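Long-range contacts in beta-carbonic anhydrase (Methanothermobacter thermautotrophicus, PDB 1G5C), which catalyses, as a zinc-dependent beta-class carbonic anhydrase, the reversible hydration of carbon dioxide to bicarbonate: residues 26-32 with 79-85; 36-41 with 156-161; 129-133 with 164-168; 71-75 with 144-149. All coordinates share one frame; numbering follows the deposited sequence.

Contact 1 of 4, residues 26-32 with 79-85. Unlike the reference sequence in segment 79-85: Asp79 (reference Val). With ZN (zinc ion), chain G.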
loop_
_atom_site.group_PDB
_atom_site.type_symbol
_atom_site.label_atom_id
_atom_site.label_comp_id
_atom_site.label_asym_id
_atom_site.label_seq_id
_atom_site.Cartn_x
_atom_site.Cartn_y
_atom_site.Cartn_z
ATOM N N LYS A 26 3.466 16.484 -5.445
ATOM C CA LYS A 26 4.044 15.379 -4.676
ATOM C C LYS A 26 2.817 14.812 -3.983
ATOM O O LYS A 26 2.425 15.252 -2.900
ATOM C CB LYS A 26 5.072 15.884 -3.667
ATOM C CG LYS A 26 6.039 16.918 -4.203
ATOM C CD LYS A 26 7.088 16.331 -5.101
ATOM C CE LYS A 26 8.308 17.266 -5.170
ATOM N NZ LYS A 26 8.036 18.587 -5.831
ATOM N N LEU A 27 2.234 13.829 -4.654
ATOM C CA LEU A 27 0.980 13.166 -4.289
ATOM C C LEU A 27 1.015 11.784 -3.628
ATOM O O LEU A 27 1.825 10.914 -3.981
ATOM C CB LEU A 27 0.158 12.996 -5.569
ATOM C CG LEU A 27 -1.112 13.731 -5.957
ATOM C CD1 LEU A 27 -1.144 13.955 -7.470
ATOM C CD2 LEU A 27 -2.301 12.900 -5.533
ATOM N N CYS A 28 0.095 11.570 -2.696
ATOM C CA CYS A 28 -0.050 10.256 -2.073
ATOM C C CYS A 28 -1.538 9.961 -2.123
ATOM O O CYS A 28 -2.356 10.769 -1.656
ATOM C CB CYS A 28 0.407 10.230 -0.621
ATOM S SG CYS A 28 0.057 8.595 0.123
ATOM N N ILE A 29 -1.891 8.817 -2.704
ATOM C CA ILE A 29 -3.286 8.406 -2.819
ATOM C C ILE A 29 -3.528 7.248 -1.846
ATOM O O ILE A 29 -2.733 6.294 -1.770
ATOM C CB ILE A 29 -3.629 7.883 -4.254
ATOM C CG1 ILE A 29 -3.242 8.900 -5.336
ATOM C CG2 ILE A 29 -5.109 7.553 -4.341
ATOM C CD1 ILE A 29 -4.117 10.139 -5.383
ATOM N N ILE A 30 -4.619 7.329 -1.096
ATOM C CA ILE A 30 -4.990 6.260 -0.179
ATOM C C ILE A 30 -6.337 5.723 -0.692
ATOM O O ILE A 30 -7.309 6.478 -0.813
ATOM C CB ILE A 30 -5.147 6.782 1.272
ATOM C CG1 ILE A 30 -3.784 7.239 1.803
ATOM C CG2 ILE A 30 -5.695 5.680 2.170
ATOM C CD1 ILE A 30 -3.831 8.014 3.114
ATOM N N THR A 31 -6.390 4.436 -1.019
ATOM C CA THR A 31 -7.631 3.867 -1.515
ATOM C C THR A 31 -7.816 2.399 -1.122
ATOM O O THR A 31 -7.092 1.874 -0.256
ATOM C CB THR A 31 -7.751 4.077 -3.059
ATOM O OG1 THR A 31 -9.090 3.756 -3.487
ATOM C CG2 THR A 31 -6.705 3.216 -3.822
ATOM N N CYS A 32 -8.790 1.736 -1.737
ATOM C CA CYS A 32 -9.106 0.357 -1.385
ATOM C C CYS A 32 -8.417 -0.677 -2.272
ATOM O O CYS A 32 -7.948 -0.355 -3.366
ATOM C CB CYS A 32 -10.639 0.157 -1.419
ATOM S SG CYS A 32 -11.215 -1.477 -0.853
ATOM N N ASP A 79 6.101 14.321 -0.085
ATOM C CA ASP A 79 4.667 14.456 -0.350
ATOM C C ASP A 79 4.063 15.592 0.456
ATOM O O ASP A 79 4.320 15.726 1.660
ATOM C CB ASP A 79 3.946 13.148 -0.036
ATOM C CG ASP A 79 4.210 12.103 -1.084
ATOM O OD1 ASP A 79 4.006 10.906 -0.814
ATOM O OD2 ASP A 79 4.619 12.487 -2.194
ATOM N N ASN A 80 3.268 16.415 -0.210
ATOM C CA ASN A 80 2.648 17.544 0.463
ATOM C C ASN A 80 1.152 17.560 0.204
ATOM O O ASN A 80 0.467 18.510 0.549
ATOM C CB ASN A 80 3.304 18.870 0.016
ATOM C CG ASN A 80 3.164 19.133 -1.469
ATOM O OD1 ASN A 80 2.206 18.694 -2.107
ATOM N ND2 ASN A 80 4.122 19.876 -2.030
ATOM N N GLU A 81 0.648 16.491 -0.402
ATOM C CA GLU A 81 -0.781 16.382 -0.675
ATOM C C GLU A 81 -1.216 14.922 -0.625
ATOM O O GLU A 81 -0.644 14.062 -1.305
ATOM C CB GLU A 81 -1.111 16.973 -2.051
ATOM C CG GLU A 81 -2.581 16.859 -2.459
ATOM C CD GLU A 81 -2.946 17.809 -3.594
ATOM O OE1 GLU A 81 -2.066 18.096 -4.440
ATOM O OE2 GLU A 81 -4.109 18.270 -3.648
ATOM N N ILE A 82 -2.232 14.648 0.180
ATOM C CA ILE A 82 -2.747 13.292 0.317
ATOM C C ILE A 82 -4.218 13.293 -0.078
ATOM O O ILE A 82 -4.966 14.200 0.312
ATOM C CB ILE A 82 -2.652 12.801 1.785
ATOM C CG1 ILE A 82 -1.198 12.808 2.250
ATOM C CG2 ILE A 82 -3.262 11.399 1.903
ATOM C CD1 ILE A 82 -1.031 12.510 3.730
ATOM N N ILE A 83 -4.630 12.283 -0.838
ATOM C CA ILE A 83 -6.020 12.160 -1.269
ATOM C C ILE A 83 -6.549 10.774 -0.940
ATOM O O ILE A 83 -6.045 9.760 -1.456
ATOM C CB ILE A 83 -6.189 12.355 -2.814
ATOM C CG1 ILE A 83 -5.630 13.702 -3.254
ATOM C CG2 ILE A 83 -7.670 12.285 -3.185
ATOM C CD1 ILE A 83 -5.633 13.910 -4.791
ATOM N N ILE A 84 -7.543 10.710 -0.062
ATOM C CA ILE A 84 -8.136 9.423 0.247
ATOM C C ILE A 84 -9.231 9.282 -0.797
ATOM O O ILE A 84 -9.975 10.250 -1.049
ATOM C CB ILE A 84 -8.775 9.394 1.654
ATOM C CG1 ILE A 84 -7.692 9.591 2.726
ATOM C CG2 ILE A 84 -9.534 8.068 1.845
ATOM C CD1 ILE A 84 -8.234 9.738 4.172
ATOM N N VAL A 85 -9.308 8.116 -1.440
ATOM C CA VAL A 85 -10.346 7.870 -2.434
ATOM C C VAL A 85 -11.147 6.612 -2.080
ATOM O O VAL A 85 -10.656 5.472 -2.191
ATOM C CB VAL A 85 -9.762 7.703 -3.868
ATOM C CG1 VAL A 85 -10.903 7.511 -4.879
ATOM C CG2 VAL A 85 -8.934 8.923 -4.249
HETATM ZN ZN ZN G . -13.573 -1.258 -1.296
HETATM O O HOH W 1 1.141 18.434 -4.668
HETATM O O HOH W 2 -14.306 -2.967 -2.109
#

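Contact 2 of 4, residues 36-41 with 156-161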
loop_
_atom_site.group_PDB
_atom_site.type_symbol
_atom_site.label_atom_id
_atom_site.label_comp_id
_atom_site.label_asym_id
_atom_site.label_seq_id
_atom_site.Cartn_x
_atom_site.Cartn_y
_atom_site.Cartn_z
ATOM N N ARG A 36 -11.708 -3.578 -8.942
ATOM C CA ARG A 36 -12.291 -2.714 -9.964
ATOM C C ARG A 36 -11.630 -1.341 -10.044
ATOM O O ARG A 36 -11.913 -0.553 -10.963
ATOM C CB ARG A 36 -13.791 -2.559 -9.713
ATOM C CG ARG A 36 -14.536 -3.870 -9.853
ATOM C CD ARG A 36 -15.937 -3.729 -9.342
ATOM N NE ARG A 36 -15.945 -3.677 -7.886
ATOM C CZ ARG A 36 -17.041 -3.514 -7.155
ATOM N NH1 ARG A 36 -18.240 -3.378 -7.733
ATOM N NH2 ARG A 36 -16.935 -3.510 -5.839
ATOM N N LEU A 37 -10.761 -1.048 -9.084
ATOM C CA LEU A 37 -10.056 0.231 -9.083
ATOM C C LEU A 37 -8.783 0.146 -9.916
ATOM O O LEU A 37 -8.206 1.170 -10.284
ATOM C CB LEU A 37 -9.695 0.649 -7.653
ATOM C CG LEU A 37 -10.892 1.067 -6.795
ATOM C CD1 LEU A 37 -10.500 1.178 -5.322
ATOM C CD2 LEU A 37 -11.427 2.400 -7.327
ATOM N N ILE A 38 -8.326 -1.068 -10.200
ATOM C CA ILE A 38 -7.109 -1.217 -11.000
ATOM C C ILE A 38 -7.393 -0.609 -12.371
ATOM O O ILE A 38 -8.465 -0.842 -12.938
ATOM C CB ILE A 38 -6.718 -2.710 -11.175
ATOM C CG1 ILE A 38 -6.436 -3.340 -9.807
ATOM C CG2 ILE A 38 -5.457 -2.827 -12.059
ATOM C CD1 ILE A 38 -6.225 -4.866 -9.866
ATOM N N ASP A 39 -6.449 0.193 -12.872
ATOM C CA ASP A 39 -6.558 0.849 -14.182
ATOM C C ASP A 39 -7.560 2.000 -14.157
ATOM O O ASP A 39 -7.220 3.144 -14.444
ATOM C CB ASP A 39 -6.984 -0.168 -15.272
ATOM C CG ASP A 39 -6.361 0.130 -16.652
ATOM O OD1 ASP A 39 -5.988 1.294 -16.914
ATOM O OD2 ASP A 39 -6.251 -0.812 -17.488
ATOM N N LEU A 40 -8.807 1.698 -13.820
ATOM C CA LEU A 40 -9.844 2.727 -13.775
ATOM C C LEU A 40 -9.479 3.938 -12.899
ATOM O O LEU A 40 -9.648 5.091 -13.314
ATOM C CB LEU A 40 -11.155 2.121 -13.273
ATOM C CG LEU A 40 -12.372 3.045 -13.121
ATOM C CD1 LEU A 40 -12.680 3.767 -14.436
ATOM C CD2 LEU A 40 -13.562 2.212 -12.714
ATOM N N LEU A 41 -8.965 3.683 -11.700
ATOM C CA LEU A 41 -8.627 4.783 -10.792
ATOM C C LEU A 41 -7.534 5.688 -11.367
ATOM O O LEU A 41 -7.626 6.927 -11.299
ATOM C CB LEU A 41 -8.191 4.230 -9.434
ATOM C CG LEU A 41 -7.904 5.280 -8.351
ATOM C CD1 LEU A 41 -9.117 6.218 -8.159
ATOM C CD2 LEU A 41 -7.553 4.554 -7.044
ATOM N N ILE A 156 -15.186 7.691 -5.474
ATOM C CA ILE A 156 -15.331 7.441 -6.902
ATOM C C ILE A 156 -16.435 6.417 -7.191
ATOM O O ILE A 156 -16.600 5.459 -6.441
ATOM C CB ILE A 156 -13.984 6.918 -7.513
ATOM C CG1 ILE A 156 -14.083 6.863 -9.039
ATOM C CG2 ILE A 156 -13.649 5.507 -6.967
ATOM C CD1 ILE A 156 -12.721 6.555 -9.728
ATOM N N ASP A 157 -17.196 6.637 -8.265
ATOM C CA ASP A 157 -18.232 5.687 -8.685
ATOM C C ASP A 157 -17.447 4.497 -9.245
ATOM O O ASP A 157 -16.724 4.643 -10.228
ATOM C CB ASP A 157 -19.106 6.294 -9.791
ATOM C CG ASP A 157 -20.226 5.354 -10.235
ATOM O OD1 ASP A 157 -19.935 4.206 -10.667
ATOM O OD2 ASP A 157 -21.402 5.758 -10.149
ATOM N N ILE A 158 -17.601 3.322 -8.643
ATOM C CA ILE A 158 -16.841 2.160 -9.066
ATOM C C ILE A 158 -17.092 1.668 -10.502
ATOM O O ILE A 158 -16.269 0.943 -11.077
ATOM C CB ILE A 158 -17.021 1.001 -8.037
ATOM C CG1 ILE A 158 -15.905 -0.043 -8.212
ATOM C CG2 ILE A 158 -18.409 0.355 -8.179
ATOM C CD1 ILE A 158 -14.487 0.506 -7.988
ATOM N N ASN A 159 -18.197 2.081 -11.104
ATOM C CA ASN A 159 -18.473 1.650 -12.466
ATOM C C ASN A 159 -18.144 2.679 -13.541
ATOM O O ASN A 159 -17.779 2.312 -14.653
ATOM C CB ASN A 159 -19.942 1.237 -12.592
ATOM C CG ASN A 159 -20.314 0.137 -11.619
ATOM O OD1 ASN A 159 -19.693 -0.925 -11.603
ATOM N ND2 ASN A 159 -21.318 0.390 -10.795
ATOM N N THR A 160 -18.253 3.959 -13.210
ATOM C CA THR A 160 -18.017 5.016 -14.186
ATOM C C THR A 160 -16.700 5.792 -14.014
ATOM O O THR A 160 -16.212 6.396 -14.969
ATOM C CB THR A 160 -19.181 6.035 -14.158
ATOM O OG1 THR A 160 -19.074 6.843 -12.976
ATOM C CG2 THR A 160 -20.552 5.305 -14.134
ATOM N N GLY A 161 -16.130 5.785 -12.808
ATOM C CA GLY A 161 -14.887 6.509 -12.575
ATOM C C GLY A 161 -15.116 7.973 -12.220
ATOM O O GLY A 161 -14.174 8.742 -12.005
HETATM O O HOH W 3 -19.477 -3.387 -10.257
#

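Contact 3 of 4, residues 129-133 with 164-168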
loop_
_atom_site.group_PDB
_atom_site.type_symbol
_atom_site.label_atom_id
_atom_site.label_comp_id
_atom_site.label_asym_id
_atom_site.label_seq_id
_atom_site.Cartn_x
_atom_site.Cartn_y
_atom_site.Cartn_z
ATOM N N GLU A 129 -18.906 7.069 2.307
ATOM C CA GLU A 129 -18.576 8.485 2.421
ATOM C C GLU A 129 -18.108 8.866 3.818
ATOM O O GLU A 129 -17.165 9.653 3.972
ATOM C CB GLU A 129 -19.767 9.360 2.008
ATOM C CG GLU A 129 -20.311 9.039 0.609
ATOM C CD GLU A 129 -21.259 10.112 0.082
ATOM O OE1 GLU A 129 -21.832 10.857 0.906
ATOM O OE2 GLU A 129 -21.436 10.210 -1.148
ATOM N N GLU A 130 -18.745 8.310 4.842
ATOM C CA GLU A 130 -18.347 8.646 6.201
ATOM C C GLU A 130 -16.970 8.068 6.523
ATOM O O GLU A 130 -16.194 8.653 7.280
ATOM C CB GLU A 130 -19.386 8.143 7.210
ATOM C CG GLU A 130 -19.833 6.713 7.009
ATOM C CD GLU A 130 -21.016 6.342 7.903
ATOM O OE1 GLU A 130 -20.790 5.966 9.074
ATOM O OE2 GLU A 130 -22.170 6.446 7.434
ATOM N N ASN A 131 -16.663 6.911 5.959
ATOM C CA ASN A 131 -15.343 6.320 6.191
ATOM C C ASN A 131 -14.255 7.243 5.640
ATOM O O ASN A 131 -13.203 7.418 6.266
ATOM C CB ASN A 131 -15.251 4.956 5.524
ATOM C CG ASN A 131 -13.900 4.340 5.694
ATOM O OD1 ASN A 131 -13.434 4.170 6.815
ATOM N ND2 ASN A 131 -13.248 4.007 4.579
ATOM N N VAL A 132 -14.498 7.840 4.473
ATOM C CA VAL A 132 -13.533 8.761 3.886
ATOM C C VAL A 132 -13.330 10.020 4.767
ATOM O O VAL A 132 -12.195 10.425 5.058
ATOM C CB VAL A 132 -13.965 9.211 2.473
ATOM C CG1 VAL A 132 -13.077 10.367 2.011
ATOM C CG2 VAL A 132 -13.845 8.045 1.475
ATOM N N ILE A 133 -14.433 10.642 5.174
ATOM C CA ILE A 133 -14.382 11.830 6.015
ATOM C C ILE A 133 -13.647 11.492 7.301
ATOM O O ILE A 133 -12.834 12.272 7.790
ATOM C CB ILE A 133 -15.809 12.331 6.364
ATOM C CG1 ILE A 133 -16.500 12.853 5.102
ATOM C CG2 ILE A 133 -15.736 13.453 7.420
ATOM C CD1 ILE A 133 -15.789 14.019 4.477
ATOM N N LYS A 164 -16.523 12.302 -6.811
ATOM C CA LYS A 164 -17.386 13.196 -6.059
ATOM C C LYS A 164 -16.555 13.681 -4.868
ATOM O O LYS A 164 -16.064 12.884 -4.084
ATOM C CB LYS A 164 -18.629 12.457 -5.570
ATOM C CG LYS A 164 -19.430 13.256 -4.549
ATOM C CD LYS A 164 -20.579 12.450 -3.977
ATOM C CE LYS A 164 -21.372 13.275 -2.931
ATOM N NZ LYS A 164 -22.475 12.472 -2.322
ATOM N N PRO A 165 -16.351 14.996 -4.740
ATOM C CA PRO A 165 -15.552 15.428 -3.593
ATOM C C PRO A 165 -16.333 15.399 -2.284
ATOM O O PRO A 165 -17.510 15.754 -2.256
ATOM C CB PRO A 165 -15.092 16.836 -3.997
ATOM C CG PRO A 165 -16.199 17.318 -4.870
ATOM C CD PRO A 165 -16.579 16.101 -5.691
ATOM N N LEU A 166 -15.681 14.940 -1.213
ATOM C CA LEU A 166 -16.303 14.878 0.111
ATOM C C LEU A 166 -15.697 15.957 0.998
ATOM O O LEU A 166 -16.374 16.544 1.838
ATOM C CB LEU A 166 -16.101 13.497 0.747
ATOM C CG LEU A 166 -16.834 12.368 -0.005
ATOM C CD1 LEU A 166 -16.559 11.021 0.639
ATOM C CD2 LEU A 166 -18.346 12.660 -0.002
ATOM N N TYR A 167 -14.409 16.209 0.809
ATOM C CA TYR A 167 -13.723 17.229 1.578
ATOM C C TYR A 167 -12.544 17.739 0.796
ATOM O O TYR A 167 -11.707 16.972 0.331
ATOM C CB TYR A 167 -13.251 16.689 2.926
ATOM C CG TYR A 167 -12.418 17.692 3.701
ATOM C CD1 TYR A 167 -11.048 17.816 3.463
ATOM C CD2 TYR A 167 -13.009 18.564 4.620
ATOM C CE1 TYR A 167 -10.283 18.784 4.107
ATOM C CE2 TYR A 167 -12.253 19.539 5.274
ATOM C CZ TYR A 167 -10.895 19.640 5.012
ATOM O OH TYR A 167 -10.143 20.601 5.643
ATOM N N LEU A 168 -12.489 19.053 0.648
ATOM C CA LEU A 168 -11.390 19.684 -0.072
ATOM C C LEU A 168 -10.591 20.620 0.799
ATOM O O LEU A 168 -11.138 21.571 1.385
ATOM C CB LEU A 168 -11.898 20.459 -1.292
ATOM C CG LEU A 168 -12.478 19.599 -2.436
ATOM C CD1 LEU A 168 -12.850 20.520 -3.617
ATOM C CD2 LEU A 168 -11.432 18.552 -2.888
#

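Contact 4 of 4, residues 71-75 with 144-149. With CA (calcium ion), chain H.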
loop_
_atom_site.group_PDB
_atom_site.type_symbol
_atom_site.label_atom_id
_atom_site.label_comp_id
_atom_site.label_asym_id
_atom_site.label_seq_id
_atom_site.Cartn_x
_atom_site.Cartn_y
_atom_site.Cartn_z
ATOM N N ALA A 71 3.399 8.965 6.334
ATOM C CA ALA A 71 4.489 9.740 6.939
ATOM C C ALA A 71 5.794 9.473 6.157
ATOM O O ALA A 71 6.592 10.393 5.932
ATOM C CB ALA A 71 4.669 9.350 8.409
ATOM N N VAL A 72 6.022 8.218 5.768
ATOM C CA VAL A 72 7.212 7.909 4.989
ATOM C C VAL A 72 7.157 8.713 3.698
ATOM O O VAL A 72 8.143 9.330 3.295
ATOM C CB VAL A 72 7.301 6.398 4.635
ATOM C CG1 VAL A 72 8.323 6.168 3.494
ATOM C CG2 VAL A 72 7.728 5.607 5.878
ATOM N N ALA A 73 5.985 8.728 3.067
ATOM C CA ALA A 73 5.811 9.456 1.824
ATOM C C ALA A 73 6.105 10.949 2.024
ATOM O O ALA A 73 6.733 11.588 1.176
ATOM C CB ALA A 73 4.409 9.261 1.319
ATOM N N ILE A 74 5.656 11.503 3.148
ATOM C CA ILE A 74 5.873 12.919 3.433
ATOM C C ILE A 74 7.331 13.282 3.744
ATOM O O ILE A 74 7.920 14.143 3.090
ATOM C CB ILE A 74 4.996 13.386 4.626
ATOM C CG1 ILE A 74 3.506 13.214 4.287
ATOM C CG2 ILE A 74 5.285 14.840 4.940
ATOM C CD1 ILE A 74 2.557 13.356 5.475
ATOM N N TYR A 75 7.930 12.609 4.714
ATOM C CA TYR A 75 9.283 12.959 5.116
ATOM C C TYR A 75 10.416 12.471 4.213
ATOM O O TYR A 75 11.432 13.151 4.072
ATOM C CB TYR A 75 9.508 12.494 6.558
ATOM C CG TYR A 75 8.466 13.057 7.504
ATOM C CD1 TYR A 75 7.662 12.218 8.278
ATOM C CD2 TYR A 75 8.249 14.438 7.583
ATOM C CE1 TYR A 75 6.669 12.740 9.105
ATOM C CE2 TYR A 75 7.264 14.974 8.402
ATOM C CZ TYR A 75 6.474 14.123 9.155
ATOM O OH TYR A 75 5.478 14.667 9.941
ATOM N N LEU A 144 1.826 12.977 13.385
ATOM C CA LEU A 144 2.800 12.581 12.361
ATOM C C LEU A 144 2.514 13.294 11.038
ATOM O O LEU A 144 3.357 13.331 10.139
ATOM C CB LEU A 144 2.740 11.072 12.109
ATOM C CG LEU A 144 3.635 10.188 12.959
ATOM C CD1 LEU A 144 3.376 8.721 12.635
ATOM C CD2 LEU A 144 5.087 10.555 12.687
ATOM N N ILE A 145 1.312 13.842 10.914
ATOM C CA ILE A 145 0.939 14.541 9.689
ATOM C C ILE A 145 0.969 16.064 9.919
ATOM O O ILE A 145 0.127 16.604 10.642
ATOM C CB ILE A 145 -0.485 14.124 9.242
ATOM C CG1 ILE A 145 -0.602 12.591 9.196
ATOM C CG2 ILE A 145 -0.799 14.732 7.885
ATOM C CD1 ILE A 145 0.422 11.890 8.269
ATOM N N PRO A 146 1.938 16.773 9.309
ATOM C CA PRO A 146 2.029 18.231 9.484
ATOM C C PRO A 146 0.819 18.914 8.864
ATOM O O PRO A 146 0.291 18.455 7.839
ATOM C CB PRO A 146 3.325 18.604 8.749
ATOM C CG PRO A 146 4.131 17.345 8.769
ATOM C CD PRO A 146 3.082 16.266 8.534
ATOM N N GLU A 147 0.372 20.011 9.471
ATOM C CA GLU A 147 -0.782 20.709 8.923
ATOM C C GLU A 147 -0.457 21.334 7.590
ATOM O O GLU A 147 -1.346 21.641 6.845
ATOM C CB GLU A 147 -1.321 21.762 9.895
ATOM C CG GLU A 147 -2.055 21.136 11.061
ATOM C CD GLU A 147 -2.752 22.155 11.944
ATOM O OE1 GLU A 147 -2.446 23.366 11.812
ATOM O OE2 GLU A 147 -3.588 21.735 12.781
ATOM N N SER A 148 0.817 21.506 7.259
ATOM C CA SER A 148 1.129 22.065 5.949
ATOM C C SER A 148 0.768 21.066 4.819
ATOM O O SER A 148 0.806 21.415 3.635
ATOM C CB SER A 148 2.608 22.419 5.860
ATOM O OG SER A 148 3.410 21.273 6.041
ATOM N N ILE A 149 0.422 19.829 5.183
ATOM C CA ILE A 149 0.054 18.816 4.185
ATOM C C ILE A 149 -1.436 18.923 3.814
ATOM O O ILE A 149 -2.300 18.956 4.687
ATOM C CB ILE A 149 0.326 17.372 4.718
ATOM C CG1 ILE A 149 1.762 17.264 5.249
ATOM C CG2 ILE A 149 0.108 16.353 3.606
ATOM C CD1 ILE A 149 2.849 17.688 4.232
HETATM CA CA CA H . -2.867 23.357 6.011
HETATM O O HOH W 4 -3.430 21.165 4.673
#

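Contact 1 of 4, residues 26-32 with 79-85
Cys28 and Ile30 reach across to the strand of residues 81-85 through their backbones, each giving its N-H to one residue and its carbonyl to the residue two further on. Cys28 N bonds Glu81 O at 2.9 Å and Cys28 O receives Ile83 N; Ile30 N then bonds Ile83 O with an N-H...O angle of 170°, and Ile30 O receives Val85 N at 2.7 Å. At the start of the pairing Lys26 O takes the N-H of Asn80 at 3.0 Å and, more weakly, that of Glu81. A water extends this end, accepting from Lys26 N and donating to Asn80 OD1 and Glu81 OE1.

This is the parallel centre of the beta-carbonic anhydrase sheet, where strand 27-32 lies between 53-57 and 81-87. Its end carries the metal: Cys32 SG binds zinc at 2.4 Å, with His87, Cys90 and a water as the other ligands.

Apolar side chains pack on both faces. On one, Leu27 CD2 meets Ile83 CD1 at 3.6 Å, and Ile29 runs side by side with Ile83 while its CG2 touches Val85 CG2. On the other, Ile30 lies alongside Ile84 and presses CD1 onto Ile82 CG2 at 3.6 Å, a layer covered by Leu139 of helix 128-141 and Val66 of helix 64-77.

The one side-chain hydrogen bond between the strands is Thr31 OG1 to Val85 O, at 2.7 Å. With OG1 anti to the backbone N (chi1 -168°), the hydroxyl swings toward the neighbouring strand and meets the carbonyl 17° from its plane.

Contact 2 of 4, residues 36-41 with 156-161
Ile158 fills the angle between Arg36 and Leu37, and most of the apolar contact runs through it. Its CD1 touches Arg36 CB at 3.6 Å and Leu37 CD2 at 3.7 Å; the isoleucine stands roughly perpendicular to both side chains. Leu37 CD2 also meets Ile156 CG2, the two side chains running antiparallel alongside one another, and Leu41 CD1 reaches Ile156 CD1 at 3.9 Å. Farther along, Leu40 lays CD2 against Ile158 O and CD1 over Gly161 CA at 4.0 Å. At the backbone angles of Gly161 (phi 86°, psi 1°) a CB would jam against the carbonyl O of Thr160, which by itself calls for glycine; it would also crowd Leu40 CD1.

The flat end of Arg36 adds a different kind of contact. The bend at chi3 (-74°) brings the guanidinium over Ile158, whose CG1 covers one face near the rim, 3.6 Å from the plane. In that plane, at the edge, a water accepts from Arg36 NH1 and donates to Asn159 OD1, each at 2.8 Å. Salt bridges to Asp34 and Asp89 further fix the group.

Asp157 OD1 accepts from both Asn159 N and Thr160 N, the first nearly along its C-O axis and the second from above the carboxylate plane. Arg49 of the second subunit bonds Arg36 O. The loop after strand 150-156, shaped by this Asx turn, thus lays Ile156 and Ile158 on Arg36, Leu37 and the first turn of helix 40-45, beside the zinc site.

Contact 3 of 4, residues 129-133 with 164-168
Leu166 points its side chain at the helix of residues 129-133, and its CB and both its methyls find partners there. CB meets Ile133 CD1 at 3.8 Å; the same methyl lies against Leu166 O and, a little farther off, Tyr167 CB. With CG, the branch point, anti to its own carbonyl carbon (chi1 -66°), the side chain extends toward the helix and divides its two methyls between different neighbours. CD1 goes to the helix surface, 3.7 Å from Val132 CB and equally close to Glu129 O, with Glu129 CB at 3.9 Å. CD2 turns along the Glu129 side chain and lies 3.9 Å from its CD, so that the leucine lines the apolar stem of the glutamate and reaches its carboxylate.

Beyond that tip the contact becomes ionic. Lys164, fully extended, passes crosswise to Glu129 and brings NZ to Glu129 OE2 at 2.8 Å, a hydrogen-bonded salt bridge. The ammonium comes in on the syn side of OE2, only 16° out of the carboxylate plane. Were Glu129 cut back to an alanine, Lys164 NZ would probably lose this charged partner and the CD2 side of Leu166 its cover.

Leu166 and Tyr167 pair with Gly153 as a classic beta bulge, at the corner the chain turns at Leu166. Here the edge strand of the sheet, beside strand 150-156, meets helix 128-141: Ile155 touches Glu129, Lys164 and Leu166 from the neighbouring strand, while Tyr167 continues along the helix to Val136 and Lys140.

Contact 4 of 4, residues 71-75 with 144-149
Tyr75 gives its hydroxyl to Leu144 O in a short hydrogen bond, OH to O 2.5 Å, that ties the helix of residues 71-75 to the loop ahead of strand 150-156. The oxygen is near the ring plane at its edge, whereas the hydroxyl comes to the carbonyl from above, 47° out of the carbonyl plane. Pro146 closes on the same end of the ring: its CD is 3.2 Å from Tyr75 OH, and its CG lies 3.9 Å from Tyr75 CE2. A phenylalanine here would probably leave Leu144 O without this donor and this part of the loop less firmly tied to the helix.

Next to the tyrosine, Ile74 enters the loop with both its branches. Its CD1 meets Ile145 CD1 at 3.8 Å, the two side chains set square to each other, and its CG2 touches Ile149 CD1 at 3.8 Å. That CG2 also sits over one face of the Tyr75 ring, toward the rim, 3.9 Å from its plane. One turn earlier, Ala71 CB makes a looser contact with Leu144 CD1.

Farther out, Ile149 N bonds Pro146 O at 3.0 Å, closing the turn that sets Pro146 and Ile149 toward the helix. Glu147 O in this turn binds a calcium ion, and a water on that ion donates to Ile149 O. Ile82 of the sheet packs on Ile74 and Ile149, and Phe117 and Val113 of the second subunit cover Ala71 and Leu144. The arrangement is a helix of an alpha/beta fold packed on the loop that leads through a type I turn into strand 150-156, at the subunit interface.

Contact 1 is the core to which the other three attach. At its zinc end contact 2 joins it, with Leu37 CD1 3.5 Å from Thr31 OG1 and Leu41 packing on Thr31 and Val85; the side chain of Leu37 is about 6 Å from the metal. At the other end contact 4 joins: Asp79 N probably bonds Ala73 O, and Ile149 packs against Asp79 and Asn80. Contact 3 touches the core more lightly, through Val132 O and Ile84 CD1. Contacts 2 and 4 lie on opposite sides of the chain's centre, their own centres about 27 Å apart, yet both touch the second subunit, which contact 3 does not.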